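Local coordinates for Tv2483 (Treponema vincentii, PDB 6DET), which binds L-arginine and, as a lipoprotein of the solute-binding family 3, probably delivers it to an ABC transporter, at residues Ile82-Lys87 / Glu107-His112; Gly60-Ile65 / Tyr219-Arg224. One frame throughout, in Å; residues are numbered along the deposited sequence.

Contact 1. Residues Ile82-Lys87 / Glu107-His112; sequences IQWAQK and EERKQH. With ARG (arginine), chain B.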
loop_
_atom_site.group_PDB
_atom_site.type_symbol
_atom_site.label_atom_id
_atom_site.label_comp_id
_atom_site.label_asym_id
_atom_site.label_seq_id
_atom_site.Cartn_x
_atom_site.Cartn_y
_atom_site.Cartn_z
ATOM N N ILE A 82 6.413 0.295 11.270
ATOM C CA ILE A 82 7.440 -0.669 10.906
ATOM C C ILE A 82 8.350 -0.103 9.829
ATOM O O ILE A 82 8.021 0.867 9.133
ATOM C CB ILE A 82 6.860 -1.997 10.425
ATOM C CG1 ILE A 82 5.964 -1.796 9.188
ATOM C CG2 ILE A 82 6.054 -2.670 11.573
ATOM C CD1 ILE A 82 5.593 -3.090 8.474
ATOM N N GLN A 83 9.514 -0.738 9.712
ATOM C CA GLN A 83 10.395 -0.587 8.556
ATOM C C GLN A 83 9.871 -1.498 7.451
ATOM O O GLN A 83 9.767 -2.713 7.646
ATOM C CB GLN A 83 11.831 -0.957 8.925
ATOM C CG GLN A 83 12.822 -0.822 7.796
ATOM C CD GLN A 83 12.980 0.612 7.357
ATOM O OE1 GLN A 83 12.456 1.024 6.319
ATOM N NE2 GLN A 83 13.695 1.389 8.157
ATOM N N TRP A 84 9.505 -0.926 6.299
ATOM C CA TRP A 84 8.785 -1.725 5.320
ATOM C C TRP A 84 9.581 -2.960 4.919
ATOM O O TRP A 84 8.998 -4.022 4.665
ATOM C CB TRP A 84 8.460 -0.873 4.084
ATOM C CG TRP A 84 7.400 -1.466 3.165
ATOM C CD1 TRP A 84 7.568 -1.845 1.845
ATOM C CD2 TRP A 84 6.019 -1.701 3.468
ATOM N NE1 TRP A 84 6.385 -2.314 1.333
ATOM C CE2 TRP A 84 5.421 -2.237 2.301
ATOM C CE3 TRP A 84 5.231 -1.522 4.607
ATOM C CZ2 TRP A 84 4.081 -2.599 2.246
ATOM C CZ3 TRP A 84 3.879 -1.880 4.550
ATOM C CH2 TRP A 84 3.324 -2.414 3.373
ATOM N N ALA A 85 10.914 -2.827 4.819
ATOM C CA ALA A 85 11.753 -3.931 4.357
ATOM C C ALA A 85 11.746 -5.103 5.328
ATOM O O ALA A 85 12.093 -6.220 4.933
ATOM C CB ALA A 85 13.196 -3.454 4.157
ATOM N N GLN A 86 11.347 -4.870 6.576
ATOM C CA GLN A 86 11.311 -5.882 7.628
ATOM C C GLN A 86 9.941 -6.522 7.795
ATOM O O GLN A 86 9.757 -7.316 8.727
ATOM C CB GLN A 86 11.713 -5.259 8.978
ATOM C CG GLN A 86 13.168 -4.810 9.081
ATOM C CD GLN A 86 14.125 -5.901 8.673
ATOM O OE1 GLN A 86 14.200 -6.942 9.321
ATOM N NE2 GLN A 86 14.838 -5.688 7.572
ATOM N N LYS A 87 8.974 -6.177 6.938
ATOM C CA LYS A 87 7.584 -6.504 7.226
ATOM C C LYS A 87 7.371 -8.010 7.311
ATOM O O LYS A 87 6.605 -8.477 8.157
ATOM C CB LYS A 87 6.655 -5.858 6.170
ATOM C CG LYS A 87 6.881 -6.244 4.710
ATOM C CD LYS A 87 5.999 -5.408 3.789
ATOM C CE LYS A 87 6.366 -5.674 2.339
ATOM N NZ LYS A 87 7.759 -5.160 2.054
ATOM N N GLU A 107 1.968 -12.111 -7.355
ATOM C CA GLU A 107 1.994 -13.567 -7.412
ATOM C C GLU A 107 3.047 -14.133 -6.460
ATOM O O GLU A 107 2.782 -15.098 -5.732
ATOM C CB GLU A 107 2.231 -14.029 -8.849
ATOM C CG GLU A 107 1.023 -13.798 -9.759
ATOM C CD GLU A 107 -0.255 -14.449 -9.235
ATOM O OE1 GLU A 107 -0.282 -15.685 -9.095
ATOM O OE2 GLU A 107 -1.221 -13.716 -8.924
ATOM N N GLU A 108 4.235 -13.525 -6.428
ATOM C CA GLU A 108 5.277 -13.937 -5.484
ATOM C C GLU A 108 4.772 -13.885 -4.044
ATOM O O GLU A 108 4.992 -14.816 -3.256
ATOM C CB GLU A 108 6.514 -13.046 -5.659
ATOM C CG GLU A 108 7.495 -12.990 -4.478
ATOM C CD GLU A 108 8.355 -14.223 -4.361
ATOM O OE1 GLU A 108 8.176 -15.156 -5.166
ATOM O OE2 GLU A 108 9.222 -14.253 -3.465
ATOM N N ARG A 109 4.104 -12.792 -3.672
ATOM C CA ARG A 109 3.666 -12.631 -2.286
ATOM C C ARG A 109 2.599 -13.649 -1.875
ATOM O O ARG A 109 2.467 -13.944 -0.674
ATOM C CB ARG A 109 3.147 -11.219 -2.079
ATOM C CG ARG A 109 4.255 -10.214 -2.023
ATOM C CD ARG A 109 3.725 -8.787 -1.966
ATOM N NE ARG A 109 4.825 -7.826 -1.746
ATOM C CZ ARG A 109 4.658 -6.520 -1.555
ATOM N NH1 ARG A 109 3.434 -5.995 -1.576
ATOM N NH2 ARG A 109 5.728 -5.737 -1.328
ATOM N N LYS A 110 1.869 -14.223 -2.837
ATOM C CA LYS A 110 0.932 -15.300 -2.514
ATOM C C LYS A 110 1.632 -16.501 -1.896
ATOM O O LYS A 110 0.982 -17.288 -1.189
ATOM C CB LYS A 110 0.157 -15.757 -3.767
ATOM C CG LYS A 110 -0.845 -14.721 -4.250
ATOM C CD LYS A 110 -1.604 -15.153 -5.530
ATOM C CE LYS A 110 -2.636 -14.092 -5.929
ATOM N NZ LYS A 110 -3.199 -14.264 -7.316
ATOM N N GLN A 111 2.921 -16.677 -2.168
ATOM C CA GLN A 111 3.707 -17.757 -1.582
ATOM C C GLN A 111 4.291 -17.397 -0.223
ATOM O O GLN A 111 4.943 -18.240 0.392
ATOM C CB GLN A 111 4.865 -18.152 -2.506
ATOM C CG GLN A 111 4.503 -18.347 -3.958
ATOM C CD GLN A 111 3.448 -19.407 -4.158
ATOM O OE1 GLN A 111 3.377 -20.377 -3.404
ATOM N NE2 GLN A 111 2.617 -19.228 -5.179
ATOM N N HIS A 112 4.099 -16.168 0.252
ATOM C CA HIS A 112 4.711 -15.725 1.498
ATOM C C HIS A 112 3.709 -15.229 2.512
ATOM O O HIS A 112 4.067 -15.075 3.689
ATOM C CB HIS A 112 5.707 -14.581 1.245
ATOM C CG HIS A 112 6.909 -14.974 0.454
ATOM N ND1 HIS A 112 8.176 -14.993 0.995
ATOM C CD2 HIS A 112 7.045 -15.341 -0.841
ATOM C CE1 HIS A 112 9.041 -15.365 0.070
ATOM N NE2 HIS A 112 8.381 -15.581 -1.053
HETATM N N ARG B . 2.236 -1.041 -2.584
HETATM C CA ARG B . 3.558 -1.018 -1.906
HETATM C C ARG B . 3.920 -2.429 -1.456
HETATM O O ARG B . 3.005 -3.265 -1.334
HETATM C CB ARG B . 3.542 -0.082 -0.699
HETATM C CG ARG B . 3.371 1.393 -1.046
HETATM C CD ARG B . 3.272 2.307 0.172
HETATM N NE ARG B . 4.514 2.292 0.920
HETATM C CZ ARG B . 4.688 1.703 2.098
HETATM N NH1 ARG B . 5.906 1.736 2.644
HETATM N NH2 ARG B . 3.684 1.077 2.714
HETATM O OXT ARG B . 5.098 -2.713 -1.202
HETATM O O HOH W 1 8.031 -7.099 -0.284
#
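W84 and R109 converge on the carboxylate of the bound arginine, with K87 lying along one face of the indole. R109 points its CB toward 82-87 and stays extended from CG to NE, which carries the guanidinium to the ligand. There NH1 gives an almost straight bond to ligand O (2.8 Å, 174°) and NH2 another to ligand OXT (3.1 Å), a two-pronged grip that keeps carboxylate carbon C in the guanidinium plane. NH1 also donates to S104 O, and F103 makes a cation-pi contact with the group. OXT takes a second bond from W84 NE1 (2.9 Å). One face of the indole lies against ligand NH2; K87 CD sits 3.5 Å above the other, over its centre. Next along K87, CE lies 3.7 Å from R109 NH2, and a bend at chi4 (-67°) brings NZ to W84 O and D150 O. A water accepts from both K87 NZ and R109 NH2, bridging the two cationic ends. Paired arginine bonds to the ligand's alpha-carboxylate, beside an aromatic platform for its side chain, are characteristic of the amino-acid pocket in family 3 binding proteins.

Contact 2. Residues Gly60-Ile65 / Tyr219-Arg224; sequences GYDIDI and YTFAFR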
loop_
_atom_site.group_PDB
_atom_site.type_symbol
_atom_site.label_atom_id
_atom_site.label_comp_id
_atom_site.label_asym_id
_atom_site.label_seq_id
_atom_site.Cartn_x
_atom_site.Cartn_y
_atom_site.Cartn_z
ATOM N N GLY A 60 -5.818 7.912 8.423
ATOM C CA GLY A 60 -5.896 7.578 7.025
ATOM C C GLY A 60 -6.955 6.535 6.764
ATOM O O GLY A 60 -7.632 6.063 7.684
ATOM N N TYR A 61 -7.093 6.198 5.485
ATOM C CA TYR A 61 -8.113 5.252 5.045
ATOM C C TYR A 61 -7.934 3.904 5.725
ATOM O O TYR A 61 -8.901 3.316 6.221
ATOM C CB TYR A 61 -8.029 5.103 3.537
ATOM C CG TYR A 61 -9.103 4.262 2.899
ATOM C CD1 TYR A 61 -10.454 4.595 3.023
ATOM C CD2 TYR A 61 -8.764 3.167 2.114
ATOM C CE1 TYR A 61 -11.453 3.831 2.387
ATOM C CE2 TYR A 61 -9.746 2.416 1.472
ATOM C CZ TYR A 61 -11.087 2.762 1.617
ATOM O OH TYR A 61 -12.088 2.054 0.998
ATOM N N ASP A 62 -6.702 3.371 5.710
ATOM C CA ASP A 62 -6.440 2.065 6.317
ATOM C C ASP A 62 -6.665 2.126 7.813
ATOM O O ASP A 62 -7.125 1.160 8.419
ATOM C CB ASP A 62 -5.009 1.600 6.053
ATOM C CG ASP A 62 -4.751 1.156 4.635
ATOM O OD1 ASP A 62 -5.688 1.126 3.801
ATOM O OD2 ASP A 62 -3.585 0.797 4.356
ATOM N N ILE A 63 -6.348 3.267 8.419
ATOM C CA ILE A 63 -6.504 3.421 9.857
ATOM C C ILE A 63 -7.976 3.451 10.223
ATOM O O ILE A 63 -8.400 2.841 11.214
ATOM C CB ILE A 63 -5.787 4.713 10.312
ATOM C CG1 ILE A 63 -4.363 4.791 9.737
ATOM C CG2 ILE A 63 -5.785 4.821 11.805
ATOM C CD1 ILE A 63 -3.456 3.657 10.108
ATOM N N ASP A 64 -8.790 4.165 9.436
ATOM C CA ASP A 64 -10.211 4.213 9.744
ATOM C C ASP A 64 -10.827 2.821 9.622
ATOM O O ASP A 64 -11.638 2.410 10.462
ATOM C CB ASP A 64 -10.916 5.196 8.811
ATOM C CG ASP A 64 -10.728 6.649 9.229
ATOM O OD1 ASP A 64 -10.243 6.907 10.340
ATOM O OD2 ASP A 64 -11.097 7.527 8.436
ATOM N N ILE A 65 -10.413 2.066 8.600
ATOM C CA ILE A 65 -10.928 0.706 8.413
ATOM C C ILE A 65 -10.604 -0.156 9.633
ATOM O O ILE A 65 -11.485 -0.808 10.216
ATOM C CB ILE A 65 -10.372 0.081 7.116
ATOM C CG1 ILE A 65 -10.931 0.786 5.870
ATOM C CG2 ILE A 65 -10.728 -1.405 7.041
ATOM C CD1 ILE A 65 -10.269 0.413 4.552
ATOM N N TYR A 219 -4.764 -3.851 -3.830
ATOM C CA TYR A 219 -4.276 -3.723 -2.468
ATOM C C TYR A 219 -5.018 -4.736 -1.603
ATOM O O TYR A 219 -6.195 -5.024 -1.841
ATOM C CB TYR A 219 -4.551 -2.334 -1.904
ATOM C CG TYR A 219 -3.594 -1.205 -2.319
ATOM C CD1 TYR A 219 -2.393 -1.464 -2.946
ATOM C CD2 TYR A 219 -3.906 0.089 -1.979
ATOM C CE1 TYR A 219 -1.488 -0.386 -3.244
ATOM C CE2 TYR A 219 -3.053 1.155 -2.271
ATOM C CZ TYR A 219 -1.856 0.900 -2.899
ATOM O OH TYR A 219 -0.995 1.960 -3.124
ATOM N N THR A 220 -4.336 -5.211 -0.572
ATOM C CA THR A 220 -4.892 -6.161 0.386
ATOM C C THR A 220 -4.346 -5.827 1.768
ATOM O O THR A 220 -3.589 -4.853 1.954
ATOM C CB THR A 220 -4.551 -7.602 -0.039
ATOM O OG1 THR A 220 -5.179 -8.559 0.832
ATOM C CG2 THR A 220 -3.063 -7.839 -0.019
ATOM N N PHE A 221 -4.732 -6.643 2.756
ATOM C CA PHE A 221 -4.091 -6.662 4.061
ATOM C C PHE A 221 -3.460 -8.039 4.218
ATOM O O PHE A 221 -4.118 -9.053 3.942
ATOM C CB PHE A 221 -5.084 -6.380 5.176
ATOM C CG PHE A 221 -5.839 -5.117 5.007
ATOM C CD1 PHE A 221 -5.167 -3.908 4.760
ATOM C CD2 PHE A 221 -7.217 -5.108 5.071
ATOM C CE1 PHE A 221 -5.899 -2.755 4.591
ATOM C CE2 PHE A 221 -7.930 -3.946 4.906
ATOM C CZ PHE A 221 -7.266 -2.774 4.667
ATOM N N ALA A 222 -2.179 -8.073 4.591
ATOM C CA ALA A 222 -1.373 -9.299 4.587
ATOM C C ALA A 222 -1.270 -9.897 5.992
ATOM O O ALA A 222 -0.993 -9.177 6.959
ATOM C CB ALA A 222 0.036 -9.014 4.057
ATOM N N PHE A 223 -1.424 -11.221 6.076
ATOM C CA PHE A 223 -1.426 -11.967 7.330
ATOM C C PHE A 223 -0.451 -13.126 7.222
ATOM O O PHE A 223 -0.013 -13.495 6.130
ATOM C CB PHE A 223 -2.829 -12.506 7.653
ATOM C CG PHE A 223 -3.813 -11.438 7.974
ATOM C CD1 PHE A 223 -4.369 -10.682 6.953
ATOM C CD2 PHE A 223 -4.178 -11.173 9.278
ATOM C CE1 PHE A 223 -5.262 -9.694 7.224
ATOM C CE2 PHE A 223 -5.076 -10.158 9.552
ATOM C CZ PHE A 223 -5.600 -9.407 8.494
ATOM N N ARG A 224 -0.149 -13.746 8.368
ATOM C CA ARG A 224 0.683 -14.934 8.342
ATOM C C ARG A 224 -0.030 -16.031 7.570
ATOM O O ARG A 224 -1.254 -16.135 7.603
ATOM C CB ARG A 224 0.965 -15.434 9.765
ATOM C CG ARG A 224 2.007 -14.614 10.527
ATOM C CD ARG A 224 2.144 -15.077 12.005
ATOM N NE ARG A 224 0.983 -14.647 12.767
ATOM C CZ ARG A 224 0.883 -13.499 13.423
ATOM N NH1 ARG A 224 1.897 -12.641 13.449
ATOM N NH2 ARG A 224 -0.248 -13.206 14.057
#
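Helix against sheet, in the alpha/beta core of a periplasmic-binding-protein fold: here the first turn of helix 61-73 packs beside strand 215-223, and a single phenylalanine carries the contact. The ring of F221 reaches from the strand to D62 and I65, two helix residues three positions apart whose CB atoms both point toward the strand. At the nearest point of the backbones, the CA atoms of D62 and F221 are still 9.3 Å apart, so the side chains must span the gap. F221 does so with CG anti to its carbonyl carbon (chi1 -55°), which puts the ring toward the helix, where CE1 and CE2, the two atoms flanking CZ, meet different residues.

D62 OD1 lies in the plane of the ring, at its edge, 4.0 Å from F221 CE1. The carboxylate stands nearly perpendicular to the ring, the planes 85° apart. This would favour the contact, since the oxygen meets the C-H rim instead of the electron-rich face. The aspartate's strong bonds lie elsewhere: Y119 OH pairs with OD1 and G102 N with OD2, so both buried oxygens are satisfied. At the other atom next to CZ, I65 CG2 approaches obliquely, 4.3 Å from F221 CE2, a loose apolar contact. I65 CD1 turns instead to the Y61 ring, 3.7 Å above one face and offset toward the rim.

G60 is the N-cap residue, and its O receives D64 N at 2.8 Å; I65 N follows with a bond to Y61 O, starting the helical pattern. Around the contact, I65 also touches L238 of helix 228-243, Y61 packs on helix 246-255, and D62 rests on A100 of strand 98-104, the antiparallel partner of strand 215-223.

The centres of the two contacts are 14 Å apart and their nearest atoms about 5 Å, without touching. In chain order, 60-65 comes first, then both halves of contact 1, and finally 219-224, so contact 2 brackets contact 1. Strand 98-104 is common to both: it leads into the loop holding 107-112, pairs antiparallel with strand 215-223, and supplies residues that touch both sites. Contact 1 belongs to the pocket wall and meets the ligand directly, whereas contact 2 belongs to helix-sheet packing further from the ligand, with the D62 side chain about 7 Å from it. The two sites are nevertheless linked through the pocket, since Y219, two residues before F221 on the same strand, also touches the ligand.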